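PDB 4EXR: putative lipoprotein from Clostridium difficile, which is of unknown function, carries two PepSY (peptidase propeptide and YPEB) domains on one antiparallel sheet and is probably tethered to the membrane as a lipoprotein. Local coordinates for residues 29-34 and 80-85; 50-55 and 135-140; 63-68 and 76-81; 144-149 and 157-162. One frame throughout, in Å; residues are numbered along the deposited sequence. Where two conformers were deposited one is given.

Contact 1 (29-34 and 80-85); sequences DFKVPY and DANTKD
The tight turn that follows strand 73-80 of the first PepSY domain is met by the loop leading into helix 34-44, with V32 lying just ahead of P33, the helix N-cap residue. Two bonds dock the loop on the turn. The backbone N of V32 donates to A81 O at 2.9 Å, and the preceding N-H, on K31, runs almost straight (170°) to N82 OD1 at a longer 3.2 Å, tilted about 32° from the plane of the amide carbonyl. N82 places its amide by turning CG beside its backbone N (chi1 -72°), which brings the side chain back to the loop although its CB points away. On the other side of that amide, ND2 donates to a water 3.0 Å away, which makes a weak second bond to D29 O. The aliphatic start of K31 crosses N82 at about a right angle, its CB 3.5 Å from N82 O. V32 supplies the apolar centre: CG2 rests on the A81 carbonyl and lies 3.9 Å from K84 CB. Beside it, F30 CD1 approaches A81 CB at 4.0 Å. The turn is held in shape from within by D80 OD1: the bond from N82 N (2.7 Å) makes an Asx turn, and the second, from T83 N, extends it to an Asx motif. D80 OD2 forms a salt bridge with K61. Around the contact, F30 sets its ring edge-to-face with F62 of strand 61-69 and packs on L55 of strand 49-58, while V32 O, just before helix 34-44, accepts a hydrogen bond from Y64 OH of strand 61-69.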
loop_
_atom_site.group_PDB
_atom_site.type_symbol
_atom_site.label_atom_id
_atom_site.label_comp_id
_atom_site.label_asym_id
_atom_site.label_seq_id
_atom_site.Cartn_x
_atom_site.Cartn_y
_atom_site.Cartn_z
ATOM N N ASP A 29 -8.023 -8.161 25.854
ATOM C CA ASP A 29 -6.874 -9.057 25.846
ATOM C C ASP A 29 -6.476 -9.334 24.408
ATOM O O ASP A 29 -7.319 -9.691 23.589
ATOM C CB ASP A 29 -7.173 -10.382 26.550
ATOM C CG ASP A 29 -6.063 -11.409 26.335
ATOM O OD1 ASP A 29 -5.069 -11.378 27.096
ATOM O OD2 ASP A 29 -6.170 -12.229 25.390
ATOM N N PHE A 30 -5.196 -9.165 24.091
ATOM C CA PHE A 30 -4.758 -9.417 22.735
ATOM C C PHE A 30 -4.020 -10.739 22.699
ATOM O O PHE A 30 -2.997 -10.911 23.363
ATOM C CB PHE A 30 -3.910 -8.241 22.218
ATOM C CG PHE A 30 -4.622 -6.925 22.322
ATOM C CD1 PHE A 30 -5.675 -6.628 21.461
ATOM C CD2 PHE A 30 -4.310 -6.029 23.336
ATOM C CE1 PHE A 30 -6.367 -5.430 21.571
ATOM C CE2 PHE A 30 -5.008 -4.830 23.466
ATOM C CZ PHE A 30 -6.031 -4.526 22.577
ATOM N N LYS A 31 -4.554 -11.679 21.930
ATOM C CA LYS A 31 -3.957 -13.003 21.850
ATOM C C LYS A 31 -2.545 -12.971 21.276
ATOM O O LYS A 31 -1.723 -13.830 21.590
ATOM C CB LYS A 31 -4.845 -13.936 21.035
ATOM C CG LYS A 31 -6.227 -14.123 21.666
ATOM C CD LYS A 31 -6.958 -15.261 21.006
ATOM C CE LYS A 31 -8.374 -15.371 21.545
ATOM N NZ LYS A 31 -8.442 -15.691 22.998
ATOM N N VAL A 32 -2.276 -11.972 20.439
ATOM C CA VAL A 32 -0.956 -11.789 19.834
ATOM C C VAL A 32 -0.257 -10.659 20.571
ATOM O O VAL A 32 -0.707 -9.514 20.533
ATOM C CB VAL A 32 -1.066 -11.436 18.337
ATOM C CG1 VAL A 32 0.327 -11.273 17.697
ATOM C CG2 VAL A 32 -1.880 -12.492 17.603
ATOM N N PRO A 33 0.829 -10.978 21.280
ATOM C CA PRO A 33 1.546 -9.908 21.981
ATOM C C PRO A 33 2.331 -9.039 20.984
ATOM O O PRO A 33 2.624 -9.479 19.866
ATOM C CB PRO A 33 2.477 -10.671 22.921
ATOM C CG PRO A 33 2.722 -11.958 22.235
ATOM C CD PRO A 33 1.459 -12.295 21.469
ATOM N N TYR A 34 2.655 -7.810 21.371
ATOM C CA TYR A 34 3.307 -6.900 20.428
ATOM C C TYR A 34 4.641 -7.452 19.936
ATOM O O TYR A 34 5.056 -7.177 18.814
ATOM C CB TYR A 34 3.461 -5.500 21.026
ATOM C CG TYR A 34 4.695 -5.335 21.880
ATOM C CD1 TYR A 34 4.719 -5.773 23.198
ATOM C CD2 TYR A 34 5.846 -4.751 21.357
ATOM C CE1 TYR A 34 5.855 -5.625 23.979
ATOM C CE2 TYR A 34 6.982 -4.603 22.119
ATOM C CZ TYR A 34 6.986 -5.039 23.423
ATOM O OH TYR A 34 8.127 -4.883 24.169
ATOM N N ASP A 80 -3.514 -8.668 12.435
ATOM C CA ASP A 80 -4.611 -8.808 13.397
ATOM C C ASP A 80 -4.073 -9.214 14.768
ATOM O O ASP A 80 -3.368 -10.215 14.896
ATOM C CB ASP A 80 -5.614 -9.850 12.893
ATOM C CG ASP A 80 -6.896 -9.908 13.737
ATOM O OD1 ASP A 80 -6.824 -10.081 14.972
ATOM O OD2 ASP A 80 -7.989 -9.792 13.147
ATOM N N ALA A 81 -4.413 -8.432 15.788
ATOM C CA ALA A 81 -3.833 -8.586 17.126
ATOM C C ALA A 81 -4.427 -9.779 17.882
ATOM O O ALA A 81 -4.004 -10.093 18.987
ATOM C CB ALA A 81 -4.027 -7.323 17.931
ATOM N N ASN A 82 -5.406 -10.432 17.281
ATOM C CA ASN A 82 -5.989 -11.627 17.887
ATOM C C ASN A 82 -5.780 -12.890 17.060
ATOM O O ASN A 82 -5.567 -13.969 17.611
ATOM C CB ASN A 82 -7.471 -11.407 18.208
ATOM C CG ASN A 82 -7.663 -10.466 19.378
ATOM O OD1 ASN A 82 -7.256 -10.775 20.500
ATOM N ND2 ASN A 82 -8.262 -9.308 19.124
ATOM N N THR A 83 -5.811 -12.750 15.740
ATOM C CA THR A 83 -5.749 -13.918 14.865
ATOM C C THR A 83 -4.394 -14.102 14.208
ATOM O O THR A 83 -4.103 -15.175 13.678
ATOM C CB THR A 83 -6.822 -13.859 13.769
ATOM O OG1 THR A 83 -6.491 -12.829 12.832
ATOM C CG2 THR A 83 -8.200 -13.574 14.378
ATOM N N LYS A 84 -3.579 -13.046 14.229
ATOM C CA LYS A 84 -2.251 -13.062 13.624
ATOM C C LYS A 84 -2.290 -13.015 12.087
ATOM O O LYS A 84 -1.245 -13.092 11.438
ATOM C CB LYS A 84 -1.434 -14.261 14.126
ATOM C CG LYS A 84 0.046 -14.014 14.304
ATOM C CD LYS A 84 0.817 -15.331 14.384
ATOM C CE LYS A 84 0.513 -16.093 15.661
ATOM N NZ LYS A 84 1.204 -15.503 16.843
ATOM N N ASP A 85 -3.486 -12.879 11.510
ATOM C CA ASP A 85 -3.625 -12.731 10.055
ATOM C C ASP A 85 -2.909 -11.471 9.567
ATOM O O ASP A 85 -3.055 -10.409 10.166
ATOM C CB ASP A 85 -5.088 -12.573 9.663
ATOM C CG ASP A 85 -5.904 -13.826 9.912
ATOM O OD1 ASP A 85 -5.371 -14.941 9.708
ATOM O OD2 ASP A 85 -7.083 -13.684 10.317
HETATM O O HOH W 1 -9.221 -7.904 21.566
#

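Contact 2 (50-55 and 135-140); sequences IVDLSL and SLDKDL. With NA (sodium ion), chain B.
D137 OD1 binds the sodium ion at 2.3 Å. The same oxygen takes a weak hydrogen bond from the N-H of K138, the residue that follows it. From the facing strand the ion is held by D52 OD1 at 2.4 Å and by the main-chain oxygen of V51, and two waters bring the ligands to five. The two carboxylates lie side by side and point the same way, their planes turned 54° apart. Their OD1 atoms come within 3.4 Å of each other, a closeness that the shared cation probably makes tolerable. D52 reaches the metal with CG beside its backbone N (chi1 -67°), whereas D137 has CG on the far side from its N (chi1 -162°). A water held by the ion donates to D52 OD2, tying down the second oxygen of that carboxylate. Another water bridges the strands, donating to D52 OD1 and, at 2.8 Å, to L136 O, in the part where the backbones spread apart. Beyond it the strands close up as an antiparallel pair, L136 N donating to L53 O at 2.8 Å. S54 and S135 form the next, non-hydrogen-bonded pair, with S54 CB 3.6 Å from S135 CB. L53 and L136 run alongside each other on the opposite face, CD2 of the first 3.8 Å from CD1 of the second. V51 and D52 form a classic beta bulge opposite E67 of strand 61-69. Helix 34-44 covers L53 through Y34 and I38, and on the far flank L136 packs against Y145 of strand 142-151.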
loop_
_atom_site.group_PDB
_atom_site.type_symbol
_atom_site.label_atom_id
_atom_site.label_comp_id
_atom_site.label_asym_id
_atom_site.label_seq_id
_atom_site.Cartn_x
_atom_site.Cartn_y
_atom_site.Cartn_z
ATOM N N ILE A 50 12.832 -1.432 12.407
ATOM C CA ILE A 50 11.490 -0.939 12.700
ATOM C C ILE A 50 11.539 0.523 13.108
ATOM O O ILE A 50 12.331 0.912 13.972
ATOM C CB ILE A 50 10.821 -1.770 13.821
ATOM C CG1 ILE A 50 10.567 -3.194 13.311
ATOM C CG2 ILE A 50 9.525 -1.093 14.290
ATOM C CD1 ILE A 50 9.958 -4.142 14.367
ATOM N N VAL A 51 10.693 1.332 12.482
ATOM C CA VAL A 51 10.677 2.764 12.758
ATOM C C VAL A 51 9.366 3.235 13.406
ATOM O O VAL A 51 9.312 4.312 13.973
ATOM C CB VAL A 51 10.994 3.616 11.472
ATOM C CG1 VAL A 51 12.398 3.292 10.935
ATOM C CG2 VAL A 51 9.934 3.396 10.389
ATOM N N ASP A 52 8.315 2.425 13.323
ATOM C CA ASP A 52 7.035 2.752 13.961
ATOM C C ASP A 52 6.297 1.463 14.277
ATOM O O ASP A 52 6.374 0.492 13.514
ATOM C CB ASP A 52 6.133 3.627 13.060
ATOM C CG ASP A 52 6.696 5.030 12.818
ATOM O OD1 ASP A 52 6.740 5.849 13.776
ATOM O OD2 ASP A 52 7.062 5.324 11.654
ATOM N N LEU A 53 5.581 1.459 15.400
ATOM C CA LEU A 53 4.743 0.327 15.776
ATOM C C LEU A 53 3.529 0.899 16.482
ATOM O O LEU A 53 3.651 1.819 17.289
ATOM C CB LEU A 53 5.502 -0.603 16.725
ATOM C CG LEU A 53 4.697 -1.761 17.331
ATOM C CD1 LEU A 53 4.242 -2.721 16.266
ATOM C CD2 LEU A 53 5.522 -2.491 18.371
ATOM N N SER A 54 2.351 0.388 16.166
ATOM C CA SER A 54 1.152 0.877 16.845
ATOM C C SER A 54 0.089 -0.206 16.929
ATOM O O SER A 54 0.133 -1.190 16.206
ATOM C CB SER A 54 0.585 2.111 16.146
ATOM O OG SER A 54 0.047 1.769 14.884
ATOM N N LEU A 55 -0.854 -0.003 17.840
ATOM C CA LEU A 55 -2.014 -0.861 17.961
ATOM C C LEU A 55 -3.230 0.048 17.993
ATOM O O LEU A 55 -3.289 0.994 18.779
ATOM C CB LEU A 55 -1.936 -1.683 19.247
ATOM C CG LEU A 55 -3.161 -2.575 19.541
ATOM C CD1 LEU A 55 -3.424 -3.567 18.407
ATOM C CD2 LEU A 55 -2.951 -3.294 20.856
ATOM N N SER A 135 1.251 3.800 20.439
ATOM C CA SER A 135 2.306 3.615 19.466
ATOM C C SER A 135 3.664 3.738 20.144
ATOM O O SER A 135 3.770 4.190 21.287
ATOM C CB SER A 135 2.163 4.593 18.296
ATOM O OG SER A 135 2.072 5.932 18.733
ATOM N N LEU A 136 4.688 3.285 19.443
ATOM C CA LEU A 136 6.055 3.467 19.868
ATOM C C LEU A 136 6.687 4.323 18.791
ATOM O O LEU A 136 6.502 4.064 17.604
ATOM C CB LEU A 136 6.761 2.120 19.966
ATOM C CG LEU A 136 6.478 1.384 21.272
ATOM C CD1 LEU A 136 6.702 -0.110 21.095
ATOM C CD2 LEU A 136 7.370 1.953 22.379
ATOM N N ASP A 137 7.419 5.348 19.214
ATOM C CA ASP A 137 8.030 6.300 18.298
ATOM C C ASP A 137 9.338 6.772 18.927
ATOM O O ASP A 137 9.594 6.514 20.107
ATOM C CB ASP A 137 7.083 7.480 18.071
ATOM C CG ASP A 137 7.423 8.291 16.809
ATOM O OD1 ASP A 137 8.305 7.877 16.016
ATOM O OD2 ASP A 137 6.789 9.347 16.603
ATOM N N LYS A 138 10.171 7.445 18.141
ATOM C CA LYS A 138 11.421 7.964 18.666
ATOM C C LYS A 138 11.642 9.391 18.198
ATOM O O LYS A 138 11.462 9.704 17.022
ATOM C CB LYS A 138 12.604 7.097 18.226
ATOM C CG LYS A 138 13.967 7.645 18.700
ATOM C CD LYS A 138 15.145 6.852 18.147
ATOM C CE LYS A 138 15.451 7.252 16.709
ATOM N NZ LYS A 138 16.568 6.438 16.138
ATOM N N ASP A 139 12.013 10.254 19.133
ATOM C CA ASP A 139 12.501 11.588 18.791
ATOM C C ASP A 139 13.597 11.945 19.785
ATOM O O ASP A 139 13.540 11.513 20.943
ATOM C CB ASP A 139 11.359 12.606 18.841
ATOM C CG ASP A 139 11.759 13.964 18.268
ATOM O OD1 ASP A 139 12.747 14.024 17.503
ATOM O OD2 ASP A 139 11.082 14.970 18.581
ATOM N N LEU A 140 14.603 12.700 19.334
ATOM C CA LEU A 140 15.701 13.132 20.197
ATOM C C LEU A 140 16.366 11.940 20.879
ATOM O O LEU A 140 16.782 12.030 22.039
ATOM C CB LEU A 140 15.203 14.125 21.258
ATOM C CG LEU A 140 14.464 15.360 20.733
ATOM C CD1 LEU A 140 13.970 16.238 21.886
ATOM C CD2 LEU A 140 15.357 16.155 19.776
HETATM NA NA NA B . 8.926 6.639 14.138
HETATM O O HOH W 2 4.989 5.511 15.791
HETATM O O HOH W 3 9.056 7.093 11.819
HETATM O O HOH W 4 11.159 6.930 14.796
#

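Contact 3 (63-68 and 76-81); sequences VYTVEG and KMKIDA. With PO4 (phosphate ion), chain C.
E67 and K76 lie side by side and point the same way, their CG atoms 3.7 Å apart, so that the contact is made by the methylene groups. The charged ends stay apart: in one of two conformers the K76 chain, bent at chi3 (68°), puts NZ next to a phosphate ion, probably from the crystallisation liquor, although a bond between them is doubtful. T65 sits between two lysines on this face; its CG2 crosses K76 obliquely, 3.9 Å from K76 CG, and its OG1 is turned to the flank of K78, 3.7 Å from K78 CG. V63 CG1 in turn meets K78 CB. On the opposite face, Y64 presents CE2 to A81 CB at 3.5 Å. V66 CG2 approaches I79 CD1 on the same side. Beneath these side chains the hairpin is laced by two hydrogen-bonded pairs, Y64 with I79 and V66 with M77; in the second pair the N-H of M77 points almost straight (171°) at V66 O, 2.8 Å away. M77 is present as selenomethionine. Helix 34-44 covers the Y64 and V66 face through A37 and F41, while strands 49-58 and 86-93 flank the hairpin.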
loop_
_atom_site.group_PDB
_atom_site.type_symbol
_atom_site.label_atom_id
_atom_site.label_comp_id
_atom_site.label_asym_id
_atom_site.label_seq_id
_atom_site.Cartn_x
_atom_site.Cartn_y
_atom_site.Cartn_z
ATOM N N VAL A 63 -5.595 -4.107 15.413
ATOM C CA VAL A 63 -4.597 -4.272 14.376
ATOM C C VAL A 63 -3.281 -3.626 14.793
ATOM O O VAL A 63 -3.254 -2.455 15.165
ATOM C CB VAL A 63 -5.098 -3.634 13.044
ATOM C CG1 VAL A 63 -4.036 -3.705 11.952
ATOM C CG2 VAL A 63 -6.402 -4.309 12.581
ATOM N N TYR A 64 -2.206 -4.410 14.743
ATOM C CA TYR A 64 -0.851 -3.890 14.857
ATOM C C TYR A 64 -0.415 -3.387 13.504
ATOM O O TYR A 64 -0.603 -4.073 12.496
ATOM C CB TYR A 64 0.128 -4.998 15.254
ATOM C CG TYR A 64 0.003 -5.499 16.674
ATOM C CD1 TYR A 64 0.406 -4.710 17.756
ATOM C CD2 TYR A 64 -0.473 -6.782 16.932
ATOM C CE1 TYR A 64 0.298 -5.185 19.064
ATOM C CE2 TYR A 64 -0.577 -7.265 18.226
ATOM C CZ TYR A 64 -0.196 -6.472 19.284
ATOM O OH TYR A 64 -0.309 -6.976 20.562
ATOM N N THR A 65 0.176 -2.195 13.473
ATOM C CA THR A 65 0.830 -1.728 12.253
ATOM C C THR A 65 2.307 -1.635 12.587
ATOM O O THR A 65 2.667 -0.992 13.564
ATOM C CB THR A 65 0.283 -0.356 11.804
ATOM O OG1 THR A 65 -1.127 -0.469 11.574
ATOM C CG2 THR A 65 0.978 0.145 10.507
ATOM N N VAL A 66 3.142 -2.323 11.807
ATOM C CA VAL A 66 4.584 -2.323 12.019
ATOM C C VAL A 66 5.206 -1.737 10.762
ATOM O O VAL A 66 4.924 -2.198 9.654
ATOM C CB VAL A 66 5.142 -3.745 12.212
ATOM C CG1 VAL A 66 6.606 -3.680 12.685
ATOM C CG2 VAL A 66 4.288 -4.540 13.204
ATOM N N GLU A 67 6.038 -0.712 10.929
ATOM C CA GLU A 67 6.673 -0.076 9.776
ATOM C C GLU A 67 8.170 -0.076 9.965
ATOM O O GLU A 67 8.659 0.140 11.067
ATOM C CB GLU A 67 6.158 1.347 9.598
ATOM C CG GLU A 67 4.622 1.383 9.436
ATOM C CD GLU A 67 4.029 2.788 9.463
ATOM O OE1 GLU A 67 4.082 3.489 8.428
ATOM O OE2 GLU A 67 3.493 3.177 10.525
ATOM N N GLY A 68 8.897 -0.336 8.885
ATOM C CA GLY A 68 10.343 -0.355 8.967
ATOM C C GLY A 68 10.949 0.042 7.642
ATOM O O GLY A 68 10.234 0.240 6.659
ATOM N N LYS A 76 5.585 -1.893 5.341
ATOM C CA LYS A 76 4.513 -1.720 6.302
ATOM C C LYS A 76 3.675 -2.977 6.360
ATOM O O LYS A 76 3.237 -3.506 5.334
ATOM C CB LYS A 76 3.638 -0.513 5.968
ATOM C CG LYS A 76 2.484 -0.335 6.954
ATOM C CD LYS A 76 1.727 0.961 6.738
ATOM C CE LYS A 76 0.963 0.946 5.435
ATOM N NZ LYS A 76 0.086 2.146 5.319
HETATM N N MSE A 77 3.491 -3.482 7.573
HETATM C CA MSE A 77 2.663 -4.665 7.744
HETATM C C MSE A 77 1.553 -4.361 8.726
HETATM O O MSE A 77 1.765 -3.674 9.727
HETATM C CB MSE A 77 3.472 -5.859 8.250
HETATM C CG MSE A 77 4.478 -6.403 7.252
HETATM SE SE MSE A 77 5.212 -8.096 7.846
HETATM C CE MSE A 77 3.639 -9.216 7.640
ATOM N N LYS A 78 0.375 -4.877 8.431
ATOM C CA LYS A 78 -0.731 -4.843 9.389
ATOM C C LYS A 78 -1.069 -6.269 9.778
ATOM O O LYS A 78 -1.211 -7.133 8.918
ATOM C CB LYS A 78 -1.953 -4.130 8.818
ATOM C CG LYS A 78 -1.761 -2.624 8.656
ATOM C CD LYS A 78 -3.040 -1.978 8.143
ATOM C CE LYS A 78 -2.902 -0.466 8.098
ATOM N NZ LYS A 78 -3.909 0.134 7.175
ATOM N N ILE A 79 -1.174 -6.497 11.082
ATOM C CA ILE A 79 -1.375 -7.824 11.636
ATOM C C ILE A 79 -2.535 -7.783 12.621
ATOM O O ILE A 79 -2.552 -6.947 13.530
ATOM C CB ILE A 79 -0.096 -8.292 12.381
ATOM C CG1 ILE A 79 1.083 -8.398 11.407
ATOM C CG2 ILE A 79 -0.334 -9.631 13.059
ATOM C CD1 ILE A 79 2.430 -8.190 12.070
ATOM N N ASP A 80 -3.514 -8.668 12.435
ATOM C CA ASP A 80 -4.611 -8.808 13.397
ATOM C C ASP A 80 -4.073 -9.214 14.768
ATOM O O ASP A 80 -3.368 -10.215 14.896
ATOM C CB ASP A 80 -5.614 -9.850 12.893
ATOM C CG ASP A 80 -6.896 -9.908 13.737
ATOM O OD1 ASP A 80 -6.824 -10.081 14.972
ATOM O OD2 ASP A 80 -7.989 -9.792 13.147
ATOM N N ALA A 81 -4.413 -8.432 15.788
ATOM C CA ALA A 81 -3.833 -8.586 17.126
ATOM C C ALA A 81 -4.427 -9.779 17.882
ATOM O O ALA A 81 -4.004 -10.093 18.987
ATOM C CB ALA A 81 -4.027 -7.323 17.931
HETATM P P PO4 C . -2.250 2.278 2.465
HETATM O O1 PO4 C . -3.055 3.175 3.374
HETATM O O2 PO4 C . -3.179 1.326 1.749
HETATM O O3 PO4 C . -1.492 3.111 1.464
HETATM O O4 PO4 C . -1.288 1.485 3.296
#

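Contact 4 (144-149 and 157-162); sequences FYKIRI and DIKVDS
F144 lays its ring alongside the extended chain of K159, whose CD stands 4.1 Å from the ring centroid in an off-centre CH-pi contact. A chi1 of 53°, with CG between the backbone N and carbonyl carbon, turns the ring to this position. Y145 follows on the opposite face, exchanging both backbone hydrogen bonds with V160 and turning CD2 to S162 CB; its hydroxyl is bonded to M114 O. K146 is extended and lies across D157 with CE 3.4 Å from OD2, although its NZ makes only a long salt bridge there. A water accepts from that NZ and, weakly, from K159 NZ, linking two like charges. I147 pairs with I158, its N-H running straight to I158 O at 2.7 Å. R148 then curls back through bends at chi2 and chi3 so that NE donates to the syn side of D157 OD1 at 2.7 Å, while NH2 adds a weak bond to OD2; guanidinium and carboxylate planes stand 53° apart. I149 ends the segment with CD1 over I158 CG1. This is a two-faced antiparallel beta hairpin of the second PepSY domain, salt-bridged on one face and apolar on the other, under helix 116-126.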
loop_
_atom_site.group_PDB
_atom_site.type_symbol
_atom_site.label_atom_id
_atom_site.label_comp_id
_atom_site.label_asym_id
_atom_site.label_seq_id
_atom_site.Cartn_x
_atom_site.Cartn_y
_atom_site.Cartn_z
ATOM N N PHE A 144 9.749 6.313 22.952
ATOM C CA PHE A 144 8.682 6.455 23.919
ATOM C C PHE A 144 7.407 5.767 23.439
ATOM O O PHE A 144 7.186 5.602 22.235
ATOM C CB PHE A 144 8.414 7.941 24.197
ATOM C CG PHE A 144 8.168 8.752 22.953
ATOM C CD1 PHE A 144 6.899 8.835 22.400
ATOM C CD2 PHE A 144 9.210 9.424 22.328
ATOM C CE1 PHE A 144 6.678 9.562 21.243
ATOM C CE2 PHE A 144 8.992 10.157 21.178
ATOM C CZ PHE A 144 7.722 10.232 20.637
ATOM N N TYR A 145 6.578 5.356 24.394
ATOM C CA TYR A 145 5.207 5.000 24.077
ATOM C C TYR A 145 4.421 6.298 23.985
ATOM O O TYR A 145 4.617 7.210 24.787
ATOM C CB TYR A 145 4.594 4.133 25.177
ATOM C CG TYR A 145 4.960 2.662 25.123
ATOM C CD1 TYR A 145 4.273 1.785 24.287
ATOM C CD2 TYR A 145 5.963 2.147 25.937
ATOM C CE1 TYR A 145 4.594 0.438 24.245
ATOM C CE2 TYR A 145 6.283 0.792 25.913
ATOM C CZ TYR A 145 5.593 -0.049 25.066
ATOM O OH TYR A 145 5.920 -1.384 25.030
ATOM N N LYS A 146 3.542 6.392 23.000
ATOM C CA LYS A 146 2.630 7.517 22.906
ATOM C C LYS A 146 1.235 6.933 23.098
ATOM O O LYS A 146 0.763 6.169 22.260
ATOM C CB LYS A 146 2.741 8.158 21.534
ATOM C CG LYS A 146 1.818 9.351 21.300
ATOM C CD LYS A 146 1.936 9.772 19.846
ATOM C CE LYS A 146 1.247 11.085 19.563
ATOM N NZ LYS A 146 1.478 11.506 18.148
ATOM N N ILE A 147 0.602 7.262 24.218
ATOM C CA ILE A 147 -0.703 6.699 24.561
ATOM C C ILE A 147 -1.803 7.713 24.273
ATOM O O ILE A 147 -1.766 8.840 24.769
ATOM C CB ILE A 147 -0.766 6.283 26.057
ATOM C CG1 ILE A 147 0.467 5.446 26.444
ATOM C CG2 ILE A 147 -2.090 5.570 26.367
ATOM C CD1 ILE A 147 0.635 4.169 25.651
ATOM N N ARG A 148 -2.779 7.312 23.465
ATOM C CA ARG A 148 -3.903 8.182 23.147
ATOM C C ARG A 148 -5.066 7.893 24.107
ATOM O O ARG A 148 -5.542 6.764 24.188
ATOM C CB ARG A 148 -4.342 7.980 21.693
ATOM C CG ARG A 148 -5.721 8.540 21.376
ATOM C CD ARG A 148 -5.738 10.054 21.467
ATOM N NE ARG A 148 -4.835 10.658 20.491
ATOM C CZ ARG A 148 -5.229 11.373 19.440
ATOM N NH1 ARG A 148 -6.522 11.594 19.224
ATOM N NH2 ARG A 148 -4.322 11.879 18.611
ATOM N N ILE A 149 -5.493 8.914 24.846
ATOM C CA ILE A 149 -6.531 8.768 25.871
ATOM C C ILE A 149 -7.623 9.804 25.643
ATOM O O ILE A 149 -7.334 10.995 25.554
ATOM C CB ILE A 149 -5.945 8.934 27.311
ATOM C CG1 ILE A 149 -4.964 7.804 27.627
ATOM C CG2 ILE A 149 -7.065 8.987 28.378
ATOM C CD1 ILE A 149 -4.115 8.037 28.861
ATOM N N ASP A 157 -2.597 12.992 24.114
ATOM C CA ASP A 157 -1.471 12.120 23.827
ATOM C C ASP A 157 -0.483 12.222 24.984
ATOM O O ASP A 157 -0.023 13.315 25.331
ATOM C CB ASP A 157 -0.799 12.505 22.506
ATOM C CG ASP A 157 -1.622 12.099 21.287
ATOM O OD1 ASP A 157 -2.316 11.062 21.344
ATOM O OD2 ASP A 157 -1.565 12.815 20.266
ATOM N N ILE A 158 -0.193 11.084 25.601
ATOM C CA ILE A 158 0.744 11.029 26.705
ATOM C C ILE A 158 1.971 10.268 26.223
ATOM O O ILE A 158 1.851 9.131 25.767
ATOM C CB ILE A 158 0.163 10.247 27.907
ATOM C CG1 ILE A 158 -1.274 10.683 28.222
ATOM C CG2 ILE A 158 1.090 10.374 29.129
ATOM C CD1 ILE A 158 -1.394 12.082 28.759
ATOM N N LYS A 159 3.143 10.881 26.327
ATOM C CA LYS A 159 4.374 10.202 25.948
ATOM C C LYS A 159 5.094 9.692 27.184
ATOM O O LYS A 159 5.340 10.449 28.129
ATOM C CB LYS A 159 5.262 11.125 25.109
ATOM C CG LYS A 159 4.554 11.582 23.840
ATOM C CD LYS A 159 5.409 12.467 22.953
ATOM C CE LYS A 159 4.656 12.779 21.661
ATOM N NZ LYS A 159 5.405 13.703 20.775
ATOM N N VAL A 160 5.392 8.394 27.181
ATOM C CA VAL A 160 6.036 7.732 28.309
ATOM C C VAL A 160 7.369 7.121 27.860
ATOM O O VAL A 160 7.392 6.348 26.903
ATOM C CB VAL A 160 5.134 6.598 28.853
ATOM C CG1 VAL A 160 5.814 5.855 29.994
ATOM C CG2 VAL A 160 3.757 7.136 29.276
ATOM N N ASP A 161 8.470 7.467 28.538
ATOM C CA ASP A 161 9.772 6.838 28.268
ATOM C C ASP A 161 9.653 5.315 28.339
ATOM O O ASP A 161 9.197 4.759 29.346
ATOM C CB ASP A 161 10.832 7.313 29.268
ATOM C CG ASP A 161 12.227 6.821 28.912
ATOM O OD1 ASP A 161 12.482 5.597 29.002
ATOM O OD2 ASP A 161 13.078 7.659 28.545
ATOM N N SER A 162 10.058 4.640 27.268
ATOM C CA SER A 162 9.781 3.204 27.128
ATOM C C SER A 162 10.599 2.336 28.094
ATOM O O SER A 162 10.262 1.168 28.329
ATOM C CB SER A 162 10.018 2.753 25.687
ATOM O OG SER A 162 11.382 2.929 25.349
HETATM O O HOH W 5 4.197 13.086 17.554
#

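In the fold
Contacts 2, 3 and 4 lie within one antiparallel eight-stranded sheet; contact 1 lies at the end of two of its strands. Contact 2 is at the middle, about 5 Å from the chain's centre, and pairs strand 49-58 of the first PepSY domain with strand 130-139 of the second, so it joins the two domains. Contacts 3 and 4 are the equivalent hairpins on opposite sides of that centre, their own centres 18 Å apart and without touching; each borders contact 2 through a neighbouring strand pair, 49-58 with 61-69 and 130-139 with 142-151. Contact 1 shares D80 and A81 with contact 3 and docks the loop before helix 34-44 on the turn between strands 73-80 and 86-93. Along the chain, contact 4 comes last.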